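Local structure of Lmo1076 protein (Listeria monocytogenes serovar 1/2a, 5JQC) at residues Y159-G164 and R174-Y179. The protein is a putative secreted autolysin, possibly with amidase activity, that probably degrades cell wall, represented here by a piece made of three GW (Gly-Trp) domains of the SH3 clan. Sequence-based numbering, arbitrary orientation.
Sequences YQFQVG and RAFHVY. With SO4 (sulfate ion), chain E.
Strand segments 159-163 and 176-178 run nearly at right angles, their axes 11.2 Å apart at closest and their N-to-C directions at 81°, so Y159, F161, F176 and V178 bridge them with side chains alone. Both belong to the antiparallel sheet of one GW domain, an SH3-like fold: 176-178 is an outermost strand, 156-163 lies next to the other edge, and the bend of the sheet turns both toward a shared core. F176 reaches in under Y159 and points its CE2/CZ end at F161, forming an aromatic cluster. Y159 turns its CD2 edge onto one face of F176 in a T-shaped stack, ring centres 5.3 Å apart and planes at 64°; CD2 makes the closest touch, 3.6 Å from F176 CD1, off centre toward the rim. The CE1 and CZ side of F176 also meets Y159 CB. At its far end F176 turns edge-on to F161 in an offset edge-to-face pair, planes at 74°. F161 CB points at F176 from the strand, 3.7 Å from CE2, and the first torsion, with CG between backbone N and carbonyl carbon, sets the ring from CG to CD1 beside F176 CZ. I147 of strand 144-153 touches both Y159 and F176, while L106 and I112 of strand 103-112 pack on Y159 and F161. Away from this core, R174 forms a salt bridge with D172 and donates hydrogen bonds to a sulfate, probably from the crystallisation liquor, from NH1 to O3 (3.2 Å) and from NH2 to O1 (2.9 Å). Beyond the aromatic trio, V178 CG2 reaches the Y159 ring obliquely, 4.3 Å from its CE2.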
ATOM      1  N   TYR A 159      -0.400   1.233   2.502  1.00 45.73           N
ATOM      2  CA  TYR A 159       1.025   0.900   2.477  1.00 45.61           C
ATOM      3  C   TYR A 159       1.253  -0.447   3.131  1.00 50.64           C
ATOM      4  O   TYR A 159       0.741  -0.699   4.226  1.00 54.23           O
ATOM      5  CB  TYR A 159       1.848   1.928   3.236  1.00 42.35           C
ATOM      6  CG  TYR A 159       2.043   3.209   2.522  1.00 45.44           C
ATOM      7  CD1 TYR A 159       1.901   3.290   1.148  1.00 47.43           C
ATOM      8  CD2 TYR A 159       2.381   4.346   3.225  1.00 45.46           C
ATOM      9  CE1 TYR A 159       2.088   4.492   0.497  1.00 50.39           C
ATOM     10  CE2 TYR A 159       2.574   5.544   2.596  1.00 48.88           C
ATOM     11  CZ  TYR A 159       2.435   5.617   1.230  1.00 52.47           C
ATOM     12  OH  TYR A 159       2.630   6.829   0.603  1.00 56.86           O
ATOM     13  N   GLN A 160       2.050  -1.287   2.489  1.00 50.13           N
ATOM     14  CA  GLN A 160       2.603  -2.455   3.157  1.00 51.40           C
ATOM     15  C   GLN A 160       3.895  -2.032   3.845  1.00 47.58           C
ATOM     16  O   GLN A 160       4.708  -1.316   3.253  1.00 52.60           O
ATOM     17  CB  GLN A 160       2.858  -3.580   2.155  1.00 52.42           C
ATOM     18  CG  GLN A 160       3.164  -4.896   2.833  1.00 53.17           C
ATOM     19  CD  GLN A 160       3.498  -5.987   1.864  1.00 54.62           C
ATOM     20  OE1 GLN A 160       4.082  -5.736   0.813  1.00 64.40           O
ATOM     21  NE2 GLN A 160       3.121  -7.216   2.201  1.00 51.41           N
ATOM     22  N   PHE A 161       4.081  -2.449   5.092  1.00 49.99           N
ATOM     23  CA  PHE A 161       5.128  -1.853   5.912  1.00 52.05           C
ATOM     24  C   PHE A 161       5.771  -2.877   6.841  1.00 52.49           C
ATOM     25  O   PHE A 161       5.172  -3.894   7.205  1.00 53.77           O
ATOM     26  CB  PHE A 161       4.590  -0.691   6.755  1.00 54.10           C
ATOM     27  CG  PHE A 161       3.704  -1.140   7.892  1.00 58.52           C
ATOM     28  CD1 PHE A 161       2.400  -1.523   7.659  1.00 55.28           C
ATOM     29  CD2 PHE A 161       4.187  -1.205   9.180  1.00 56.38           C
ATOM     30  CE1 PHE A 161       1.605  -1.957   8.685  1.00 53.37           C
ATOM     31  CE2 PHE A 161       3.399  -1.633  10.204  1.00 55.81           C
ATOM     32  CZ  PHE A 161       2.102  -2.007   9.960  1.00 57.36           C
ATOM     33  N   GLN A 162       6.997  -2.560   7.256  1.00 53.52           N
ATOM     34  CA  GLN A 162       7.788  -3.392   8.154  1.00 55.20           C
ATOM     35  C   GLN A 162       8.170  -2.599   9.395  1.00 56.15           C
ATOM     36  O   GLN A 162       8.454  -1.397   9.311  1.00 54.36           O
ATOM     37  CB  GLN A 162       9.055  -3.893   7.470  1.00 52.66           C
ATOM     38  CG  GLN A 162       8.795  -4.557   6.138  1.00 56.22           C
ATOM     39  CD  GLN A 162      10.078  -5.042   5.481  1.00 64.89           C
ATOM     40  OE1 GLN A 162      11.021  -4.270   5.279  1.00 63.46           O
ATOM     41  NE2 GLN A 162      10.117  -6.323   5.136  1.00 71.04           N
ATOM     42  N   VAL A 163       8.182  -3.284  10.540  1.00 59.59           N
ATOM     43  CA  VAL A 163       8.681  -2.745  11.807  1.00 62.80           C
ATOM     44  C   VAL A 163       9.695  -3.745  12.365  1.00 67.97           C
ATOM     45  O   VAL A 163       9.379  -4.930  12.540  1.00 68.80           O
ATOM     46  CB  VAL A 163       7.545  -2.477  12.818  1.00 62.40           C
ATOM     47  CG1 VAL A 163       8.083  -1.918  14.134  1.00 54.76           C
ATOM     48  CG2 VAL A 163       6.520  -1.510  12.233  1.00 61.39           C
ATOM     49  N   GLY A 164      10.909  -3.274  12.631  1.00 74.96           N
ATOM     50  CA  GLY A 164      11.975  -4.166  13.061  1.00 73.90           C
ATOM     51  C   GLY A 164      12.305  -5.274  12.077  1.00 73.92           C
ATOM     52  O   GLY A 164      12.469  -6.429  12.486  1.00 76.88           O
ATOM     53  N   ARG A 174      -2.477   7.274   5.176  1.00 47.00           N
ATOM     54  CA  ARG A 174      -2.740   8.423   6.042  1.00 48.32           C
ATOM     55  C   ARG A 174      -2.280   8.203   7.473  1.00 48.01           C
ATOM     56  O   ARG A 174      -2.176   9.181   8.232  1.00 53.26           O
ATOM     57  CB  ARG A 174      -4.225   8.761   6.045  1.00 47.42           C
ATOM     58  CG  ARG A 174      -4.717   9.393   4.784  1.00 48.15           C
ATOM     59  CD  ARG A 174      -6.240   9.469   4.808  1.00 43.59           C
ATOM     60  NE  ARG A 174      -6.839   8.138   4.697  1.00 43.92           N
ATOM     61  CZ  ARG A 174      -8.153   7.914   4.654  1.00 47.08           C
ATOM     62  NH1 ARG A 174      -8.994   8.938   4.737  1.00 45.22           N
ATOM     63  NH2 ARG A 174      -8.622   6.672   4.546  1.00 44.90           N
ATOM     64  N   ALA A 175      -1.991   6.951   7.848  1.00 45.20           N
ATOM     65  CA  ALA A 175      -1.475   6.620   9.168  1.00 43.00           C
ATOM     66  C   ALA A 175       0.020   6.885   9.320  1.00 48.70           C
ATOM     67  O   ALA A 175       0.515   6.880  10.453  1.00 52.06           O
ATOM     68  CB  ALA A 175      -1.755   5.144   9.474  1.00 40.76           C
ATOM     69  N   PHE A 176       0.754   7.100   8.222  1.00 48.53           N
ATOM     70  CA  PHE A 176       2.200   7.271   8.252  1.00 41.12           C
ATOM     71  C   PHE A 176       2.598   8.729   8.073  1.00 43.82           C
ATOM     72  O   PHE A 176       1.980   9.472   7.307  1.00 43.06           O
ATOM     73  CB  PHE A 176       2.889   6.488   7.147  1.00 37.86           C
ATOM     74  CG  PHE A 176       2.646   5.024   7.178  1.00 42.64           C
ATOM     75  CD1 PHE A 176       1.441   4.504   6.747  1.00 40.95           C
ATOM     76  CD2 PHE A 176       3.661   4.154   7.549  1.00 44.19           C
ATOM     77  CE1 PHE A 176       1.230   3.142   6.724  1.00 39.22           C
ATOM     78  CE2 PHE A 176       3.464   2.787   7.527  1.00 46.22           C
ATOM     79  CZ  PHE A 176       2.245   2.279   7.116  1.00 47.65           C
ATOM     80  N   HIS A 177       3.683   9.110   8.749  1.00 41.95           N
ATOM     81  CA  HIS A 177       4.442  10.319   8.443  1.00 46.55           C
ATOM     82  C   HIS A 177       5.698   9.864   7.709  1.00 52.30           C
ATOM     83  O   HIS A 177       6.598   9.273   8.318  1.00 54.13           O
ATOM     84  CB  HIS A 177       4.807  11.091   9.705  1.00 46.49           C
ATOM     85  CG  HIS A 177       5.676  12.282   9.447  1.00 51.28           C
ATOM     86  ND1 HIS A 177       5.168  13.555   9.290  1.00 55.51           N
ATOM     87  CD2 HIS A 177       7.019  12.394   9.289  1.00 50.43           C
ATOM     88  CE1 HIS A 177       6.160  14.401   9.068  1.00 57.06           C
ATOM     89  NE2 HIS A 177       7.291  13.722   9.061  1.00 51.11           N
ATOM     90  N   VAL A 178       5.774  10.145   6.414  1.00 52.02           N
ATOM     91  CA  VAL A 178       6.898   9.663   5.617  1.00 47.71           C
ATOM     92  C   VAL A 178       8.061  10.639   5.722  1.00 53.09           C
ATOM     93  O   VAL A 178       7.889  11.856   5.540  1.00 53.47           O
ATOM     94  CB  VAL A 178       6.486   9.459   4.155  1.00 48.76           C
ATOM     95  CG1 VAL A 178       7.618   8.771   3.389  1.00 49.49           C
ATOM     96  CG2 VAL A 178       5.196   8.640   4.079  1.00 43.64           C
ATOM     97  N   TYR A 179       9.251  10.108   6.016  1.00 53.92           N
ATOM     98  CA  TYR A 179      10.452  10.925   6.037  1.00 47.88           C
ATOM     99  C   TYR A 179      10.883  11.253   4.618  1.00 46.94           C
ATOM    100  O   TYR A 179      10.771  10.419   3.715  1.00 48.18           O
ATOM    101  CB  TYR A 179      11.590  10.212   6.772  1.00 44.84           C
ATOM    102  CG  TYR A 179      11.230   9.848   8.203  1.00 43.49           C
ATOM    103  CD1 TYR A 179      10.826  10.816   9.100  1.00 39.87           C
ATOM    104  CD2 TYR A 179      11.315   8.534   8.648  1.00 44.65           C
ATOM    105  CE1 TYR A 179      10.514  10.490  10.394  1.00 44.81           C
ATOM    106  CE2 TYR A 179      11.002   8.195   9.922  1.00 44.09           C
ATOM    107  CZ  TYR A 179      10.601   9.172  10.803  1.00 45.42           C
ATOM    108  OH  TYR A 179      10.299   8.831  12.101  1.00 50.01           O
TER
HETATM  109  S   SO4 E 504     -12.263   7.152   4.975  1.00 61.39           S
HETATM  110  O1  SO4 E 504     -11.463   6.833   3.805  1.00 66.29           O
HETATM  111  O2  SO4 E 504     -11.784   6.384   6.136  1.00 60.80           O
HETATM  112  O3  SO4 E 504     -12.120   8.589   5.297  1.00 50.69           O
HETATM  113  O4  SO4 E 504     -13.679   6.841   4.740  1.00 64.38           O